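Aspartate-semialdehyde dehydrogenase (Vibrio cholerae, PDB 2QZ9) catalyses the NADPH-dependent reductive dephosphorylation of L-aspartyl-4-phosphate to L-aspartate-semialdehyde, a step in lysine and methionine biosynthesis. Local coordinates at residues V154-S159 / H244-H249; Q158-A163 / C235-V240; D169-Q174 / Q191-N196. All coordinates share one frame; numbering follows the deposited sequence.

The three contacts nest without crossing, all within the C-terminal dimerisation domain. Following the chain from the N terminus, strand 149-158 supplies V154-S159, which pairs with H244-H249 in contact 1 and closes the outermost loop. Q158 and S159 are shared with contact 2, where the chain leaving that strand meets C235-V240; this loop lies inside the first. Helix 165-179 follows, and in contact 3 its residues D169-Q174 pack on the loop Q191-N196, closing the shortest and innermost loop. Contact 2 touches both others, through T156 and V236 on one side and through R237 and P239 against I193 on the other, linking the sheet to the helix.

Contact 1: V154-S159 / H244-H249; sequences VTTYQS and HAEAVH
V154 through Y157 run antiparallel to A245 through V248, two neighbouring strands of the mixed sheet in the dimerisation domain. T155 and A247 form a hydrogen-bonded pair, with A247 N 2.9 Å from T155 O, and Y157 and A245 form the next, with Y157 N 2.8 Å from A245 O. Between them, T156 sits opposite E246, T156 CG2 lying alongside E246 CG. These two share a face with V154, V248, Q158 and H244, turned toward helices 131-147 and 211-224. The other face carries T155, Y157, A245 and A247. There T155 OG1 bonds to its counterpart T155 of the second subunit, while the Y157 hydroxyl bonds to the carbonyl of T156 of that subunit.

S159 OG, bonded to the carbonyl of G243, comes to 3.3 Å from CD2 of H244, probably the proton acceptor of the active site, next to the nucleophile C131. The Q158 side chain lies across the same imidazole. Q158 CB stands 3.8 Å from H244 CD2. Q158 CG is set beside the backbone N (chi1 -74°), which carries it over the ring face: a CH-pi contact, 3.8 Å from the H244 centroid and only 10° off the normal. From there the chain runs on extended, and Q158 NE2 passes 3.6 Å from H244 CE1, the amide plane turned 66° from the ring. E212 accepts from NE2. The amide of this likely substrate-binding residue is gripped at both ends, for T156 OG1 donates to Q158 OE1 over 2.7 Å, in the carbonyl plane and on a lone pair.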
# COMPACT_ATOMS: atom_id res chain seq x y z
N VAL A 154 1.86 7.07 -8.05
CA VAL A 154 1.18 5.78 -7.89
C VAL A 154 1.96 4.88 -6.92
O VAL A 154 3.18 4.79 -6.98
CB VAL A 154 0.99 5.09 -9.28
CG1 VAL A 154 2.34 4.87 -9.96
CG2 VAL A 154 0.20 3.79 -9.16
N THR A 155 1.24 4.27 -5.99
CA THR A 155 1.84 3.27 -5.11
C THR A 155 0.99 2.02 -5.24
O THR A 155 -0.23 2.11 -5.38
CB THR A 155 1.93 3.73 -3.63
OG1 THR A 155 0.62 3.76 -3.04
CG2 THR A 155 2.57 5.12 -3.53
N THR A 156 1.64 0.87 -5.19
CA THR A 156 0.97 -0.36 -5.54
C THR A 156 0.92 -1.31 -4.36
O THR A 156 1.68 -1.19 -3.40
CB THR A 156 1.65 -1.05 -6.75
OG1 THR A 156 2.89 -1.63 -6.32
CG2 THR A 156 1.91 -0.05 -7.87
N TYR A 157 -0.04 -2.22 -4.44
CA TYR A 157 -0.30 -3.19 -3.40
C TYR A 157 -0.35 -4.49 -4.20
O TYR A 157 -1.43 -4.93 -4.61
CB TYR A 157 -1.63 -2.85 -2.71
CG TYR A 157 -1.59 -1.50 -1.99
CD1 TYR A 157 -1.58 -0.30 -2.70
CD2 TYR A 157 -1.54 -1.44 -0.59
CE1 TYR A 157 -1.51 0.93 -2.05
CE2 TYR A 157 -1.48 -0.21 0.07
CZ TYR A 157 -1.47 0.96 -0.67
OH TYR A 157 -1.39 2.15 -0.02
N GLN A 158 0.83 -5.06 -4.45
CA GLN A 158 0.97 -6.15 -5.42
C GLN A 158 1.03 -7.55 -4.80
O GLN A 158 1.81 -7.81 -3.89
CB GLN A 158 2.19 -5.91 -6.34
CG GLN A 158 1.92 -4.80 -7.37
CD GLN A 158 3.12 -4.48 -8.26
OE1 GLN A 158 3.77 -3.45 -8.09
NE2 GLN A 158 3.40 -5.36 -9.21
N SER A 159 0.21 -8.45 -5.32
CA SER A 159 0.11 -9.81 -4.80
C SER A 159 1.32 -10.67 -5.15
O SER A 159 2.05 -10.38 -6.14
CB SER A 159 -1.17 -10.47 -5.29
OG SER A 159 -1.16 -10.56 -6.70
N HIS A 244 -3.83 -7.20 -8.21
CA HIS A 244 -3.04 -6.05 -7.77
C HIS A 244 -3.96 -4.88 -7.55
O HIS A 244 -4.97 -4.76 -8.23
CB HIS A 244 -1.97 -5.65 -8.79
CG HIS A 244 -0.91 -6.69 -8.99
ND1 HIS A 244 -0.11 -6.71 -10.12
CD2 HIS A 244 -0.52 -7.73 -8.23
CE1 HIS A 244 0.74 -7.72 -10.03
NE2 HIS A 244 0.50 -8.36 -8.90
N ALA A 245 -3.61 -4.03 -6.60
CA ALA A 245 -4.34 -2.80 -6.35
C ALA A 245 -3.35 -1.64 -6.45
O ALA A 245 -2.17 -1.81 -6.18
CB ALA A 245 -4.98 -2.84 -4.98
N GLU A 246 -3.85 -0.47 -6.85
CA GLU A 246 -3.01 0.72 -6.96
C GLU A 246 -3.74 1.93 -6.43
O GLU A 246 -4.92 2.16 -6.69
CB GLU A 246 -2.63 1.00 -8.41
CG GLU A 246 -1.75 -0.06 -9.05
CD GLU A 246 -1.81 -0.05 -10.56
OE1 GLU A 246 -2.70 0.61 -11.15
OE2 GLU A 246 -0.96 -0.71 -11.17
N ALA A 247 -3.00 2.72 -5.68
CA ALA A 247 -3.44 4.03 -5.29
C ALA A 247 -2.88 5.05 -6.29
O ALA A 247 -1.67 5.26 -6.35
CB ALA A 247 -2.90 4.30 -3.91
N VAL A 248 -3.76 5.66 -7.08
CA VAL A 248 -3.33 6.55 -8.17
C VAL A 248 -3.75 7.99 -7.89
O VAL A 248 -4.93 8.28 -7.71
CB VAL A 248 -3.89 6.07 -9.56
CG1 VAL A 248 -3.19 6.79 -10.71
CG2 VAL A 248 -3.72 4.55 -9.73
N HIS A 249 -2.76 8.88 -7.82
CA HIS A 249 -2.99 10.30 -7.55
C HIS A 249 -2.50 11.10 -8.78
O HIS A 249 -1.29 11.30 -8.98
CB HIS A 249 -2.22 10.76 -6.30
CG HIS A 249 -2.63 10.08 -5.01
ND1 HIS A 249 -2.04 10.39 -3.80
CD2 HIS A 249 -3.57 9.14 -4.74
CE1 HIS A 249 -2.60 9.67 -2.84
NE2 HIS A 249 -3.53 8.90 -3.39

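Contact 2: Q158-A163 / C235-V240; sequences QSVSGA and CVRVPV
Q158 and R237 lie backbone to backbone, in a single bridge where the chain leaves strand 149-158. Q158 N donates to V236 O at 2.9 Å, and Q158 O receives V238 N at the same length. The same carbonyl lies beside the R237 side chain, whose CD passes 3.4 Å from Q158 O. Further out, Q158 OE1, which T156 OG1 holds, rests 3.4 Å from C235 CB.

R237 leaves its backbone with CG anti to N, then bends twice (chi2 86°, chi3 58°), folding back over the other segment, where it crosses V160 at about a right angle. Its NH1 donates to S159 O over 3.0 Å, with that oxygen at the guanidinium edge and near its plane, while A163 CB lies over one face, off toward the rim. S159 O takes a second bond, from G162 N, on the opposite face of its carbonyl plane. That bond belongs to the 3-10 turn 160-162, by which the chain passes from strand 149-158 toward helix 165-179. S161 and G162 in it probably bind NADP(+), and R237 the substrate, so the contact probably joins parts of the cofactor and substrate sites. I193, F189 and I201 also pack on the arginine.

V240 comes in after an inverse gamma turn centred on P239. V240 O accepts V160 N at 3.0 Å and touches S159 CB and V160 CG2, both at 3.3 Å, while the V240 side chain also meets F195 of the second subunit.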
# COMPACT_ATOMS: atom_id res chain seq x y z
N GLN A 158 0.83 -5.06 -4.45
CA GLN A 158 0.97 -6.15 -5.42
C GLN A 158 1.03 -7.55 -4.80
O GLN A 158 1.81 -7.81 -3.89
CB GLN A 158 2.19 -5.91 -6.34
CG GLN A 158 1.92 -4.80 -7.37
CD GLN A 158 3.12 -4.48 -8.26
OE1 GLN A 158 3.77 -3.45 -8.09
NE2 GLN A 158 3.40 -5.36 -9.21
N SER A 159 0.21 -8.45 -5.32
CA SER A 159 0.11 -9.81 -4.80
C SER A 159 1.32 -10.67 -5.15
O SER A 159 2.05 -10.38 -6.14
CB SER A 159 -1.17 -10.47 -5.29
OG SER A 159 -1.16 -10.56 -6.70
N VAL A 160 1.53 -11.71 -4.35
CA VAL A 160 2.70 -12.60 -4.48
C VAL A 160 2.64 -13.45 -5.74
O VAL A 160 3.65 -14.03 -6.13
CB VAL A 160 2.89 -13.52 -3.22
CG1 VAL A 160 3.22 -12.69 -1.99
CG2 VAL A 160 1.66 -14.38 -2.98
N SER A 161 1.47 -13.53 -6.37
CA SER A 161 1.30 -14.26 -7.62
C SER A 161 1.99 -13.59 -8.81
O SER A 161 1.96 -14.12 -9.93
CB SER A 161 -0.18 -14.44 -7.95
OG SER A 161 -0.79 -13.20 -8.25
N GLY A 162 2.59 -12.42 -8.57
CA GLY A 162 3.41 -11.74 -9.56
C GLY A 162 4.79 -12.35 -9.58
O GLY A 162 5.48 -12.28 -10.59
N ALA A 163 5.17 -12.96 -8.45
CA ALA A 163 6.44 -13.69 -8.32
C ALA A 163 6.24 -15.17 -8.63
O ALA A 163 7.06 -16.01 -8.24
CB ALA A 163 7.01 -13.52 -6.93
N CYS A 235 6.46 0.71 -5.80
CA CYS A 235 5.84 -0.61 -5.91
C CYS A 235 6.13 -1.49 -4.68
O CYS A 235 7.28 -1.67 -4.29
CB CYS A 235 6.30 -1.30 -7.20
SG CYS A 235 5.81 -0.39 -8.70
N VAL A 236 5.06 -2.03 -4.08
CA VAL A 236 5.15 -2.77 -2.81
C VAL A 236 4.50 -4.16 -2.94
O VAL A 236 3.39 -4.28 -3.44
CB VAL A 236 4.48 -1.98 -1.64
CG1 VAL A 236 4.63 -2.71 -0.31
CG2 VAL A 236 5.03 -0.53 -1.53
N ARG A 237 5.21 -5.20 -2.49
CA ARG A 237 4.60 -6.53 -2.39
C ARG A 237 3.79 -6.63 -1.10
O ARG A 237 4.29 -6.30 -0.02
CB ARG A 237 5.66 -7.63 -2.42
CG ARG A 237 5.08 -9.05 -2.48
CD ARG A 237 4.79 -9.52 -3.92
NE ARG A 237 5.98 -9.48 -4.76
CZ ARG A 237 5.98 -9.53 -6.09
NH1 ARG A 237 4.84 -9.60 -6.78
NH2 ARG A 237 7.13 -9.48 -6.73
N VAL A 238 2.55 -7.09 -1.22
CA VAL A 238 1.68 -7.28 -0.05
C VAL A 238 1.25 -8.76 0.09
O VAL A 238 1.34 -9.51 -0.89
CB VAL A 238 0.45 -6.32 -0.06
CG1 VAL A 238 0.92 -4.87 0.07
CG2 VAL A 238 -0.40 -6.51 -1.33
N PRO A 239 0.80 -9.18 1.31
CA PRO A 239 0.48 -10.59 1.60
C PRO A 239 -0.89 -11.00 1.07
O PRO A 239 -1.75 -11.46 1.82
CB PRO A 239 0.51 -10.66 3.14
CG PRO A 239 0.84 -9.27 3.62
CD PRO A 239 0.59 -8.34 2.49
N VAL A 240 -1.06 -10.81 -0.24
CA VAL A 240 -2.28 -11.12 -0.96
C VAL A 240 -1.91 -12.17 -2.02
O VAL A 240 -0.78 -12.17 -2.51
CB VAL A 240 -2.85 -9.84 -1.63
CG1 VAL A 240 -4.08 -10.14 -2.45
CG2 VAL A 240 -3.15 -8.78 -0.55

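Contact 3: D169-Q174 / Q191-N196; sequences DELAGQ and QQIAFN
The CA atoms of L171 and A194 are the nearest pair across the two segments, and the apolar contacts gather round them. With chi1 at 180° the leucine swings CG away from its own N, and L171 CD1 reaches to 3.8 Å from A194 CA. I193 turns its CG2 branch to the helix, 4.1 Å from L171 CA. One turn further along, Q174 CB lies 3.8 Å from A194 CB.

The polar part is led by Q174. Its extended chain leans off the helix and lays the amide against the backbone at I193 and A194, crossing the side chain of Q192 with the two amide planes 84° apart. E170, by contrast, sends its carboxylate to backbone N-H groups of N187, T188 and F189, so that this helix side also holds the chain leading into Q191-N196.

What the helix packs against is a type II beta turn, I193 to N196, in the loop between helices 165-179 and 211-224. N196 N returns to I193 O at 2.9 Å, with F195 in the left-handed conformation (phi 50°) at the third position. A side-chain bond reinforces it: N196 ND2 donates to Q192 O over 2.9 Å, the acceptor lying in the asparagine's amide plane.

The second subunit also meets this turn. N196 OD1 accepts the N-H of V283 of that subunit, and F195 of the same subunit packs on L171.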
# COMPACT_ATOMS: atom_id res chain seq x y z
N ASP A 169 3.71 -19.95 -2.80
CA ASP A 169 4.09 -20.98 -1.85
C ASP A 169 4.85 -20.38 -0.70
O ASP A 169 4.78 -20.89 0.42
CB ASP A 169 4.95 -22.05 -2.54
CG ASP A 169 4.18 -22.85 -3.58
OD1 ASP A 169 4.84 -23.36 -4.52
OD2 ASP A 169 2.93 -22.95 -3.48
N GLU A 170 5.57 -19.29 -0.96
CA GLU A 170 6.28 -18.61 0.11
C GLU A 170 5.30 -17.96 1.06
O GLU A 170 5.49 -18.04 2.28
CB GLU A 170 7.30 -17.61 -0.42
CG GLU A 170 8.23 -17.11 0.65
CD GLU A 170 9.65 -16.96 0.17
OE1 GLU A 170 10.16 -17.89 -0.49
OE2 GLU A 170 10.26 -15.92 0.49
N LEU A 171 4.26 -17.34 0.51
CA LEU A 171 3.22 -16.72 1.33
C LEU A 171 2.47 -17.75 2.18
O LEU A 171 2.47 -17.64 3.40
CB LEU A 171 2.23 -15.88 0.50
CG LEU A 171 1.09 -15.20 1.29
CD1 LEU A 171 1.61 -14.31 2.44
CD2 LEU A 171 0.16 -14.41 0.37
N ALA A 172 1.85 -18.73 1.51
CA ALA A 172 1.09 -19.79 2.18
C ALA A 172 1.93 -20.63 3.14
O ALA A 172 1.45 -21.04 4.19
CB ALA A 172 0.42 -20.69 1.16
N GLY A 173 3.19 -20.85 2.78
CA GLY A 173 4.12 -21.63 3.59
C GLY A 173 4.64 -20.90 4.81
O GLY A 173 4.72 -21.49 5.90
N GLN A 174 5.00 -19.63 4.64
CA GLN A 174 5.47 -18.80 5.75
C GLN A 174 4.36 -18.55 6.75
O GLN A 174 4.61 -18.47 7.96
CB GLN A 174 5.99 -17.45 5.24
CG GLN A 174 7.43 -17.45 4.77
CD GLN A 174 7.97 -16.03 4.55
OE1 GLN A 174 9.18 -15.82 4.46
NE2 GLN A 174 7.06 -15.06 4.48
N GLN A 191 12.97 -10.26 2.33
CA GLN A 191 12.39 -10.19 3.68
C GLN A 191 11.16 -11.08 3.74
O GLN A 191 10.72 -11.60 2.71
CB GLN A 191 12.06 -8.74 4.08
CG GLN A 191 13.22 -7.76 3.88
CD GLN A 191 13.18 -6.54 4.80
OE1 GLN A 191 12.44 -6.51 5.78
NE2 GLN A 191 13.99 -5.55 4.49
N GLN A 192 10.64 -11.28 4.95
CA GLN A 192 9.43 -12.08 5.17
C GLN A 192 8.23 -11.36 4.57
O GLN A 192 8.09 -10.14 4.72
CB GLN A 192 9.22 -12.28 6.68
CG GLN A 192 7.96 -13.04 7.07
CD GLN A 192 7.64 -12.93 8.56
OE1 GLN A 192 6.50 -12.68 8.95
NE2 GLN A 192 8.67 -13.09 9.41
N ILE A 193 7.37 -12.11 3.89
CA ILE A 193 6.19 -11.55 3.24
C ILE A 193 4.91 -11.74 4.06
O ILE A 193 4.07 -10.83 4.12
CB ILE A 193 6.00 -12.07 1.77
CG1 ILE A 193 4.86 -11.33 1.06
CG2 ILE A 193 5.74 -13.57 1.74
CD1 ILE A 193 5.00 -9.80 1.06
N ALA A 194 4.76 -12.92 4.67
CA ALA A 194 3.61 -13.21 5.52
C ALA A 194 3.46 -12.10 6.56
O ALA A 194 4.42 -11.73 7.23
CB ALA A 194 3.78 -14.57 6.20
N PHE A 195 2.26 -11.54 6.65
CA PHE A 195 1.96 -10.40 7.55
C PHE A 195 2.94 -9.23 7.43
O PHE A 195 3.26 -8.58 8.44
CB PHE A 195 1.91 -10.85 9.02
CG PHE A 195 1.09 -12.07 9.26
CD1 PHE A 195 1.70 -13.23 9.76
CD2 PHE A 195 -0.28 -12.08 9.03
CE1 PHE A 195 0.95 -14.39 10.00
CE2 PHE A 195 -1.03 -13.23 9.27
CZ PHE A 195 -0.42 -14.38 9.75
N ASN A 196 3.41 -8.97 6.21
CA ASN A 196 4.40 -7.92 5.98
C ASN A 196 4.21 -7.25 4.61
O ASN A 196 3.53 -7.79 3.73
CB ASN A 196 5.82 -8.49 6.10
CG ASN A 196 6.85 -7.45 6.52
OD1 ASN A 196 6.52 -6.45 7.16
ND2 ASN A 196 8.11 -7.70 6.20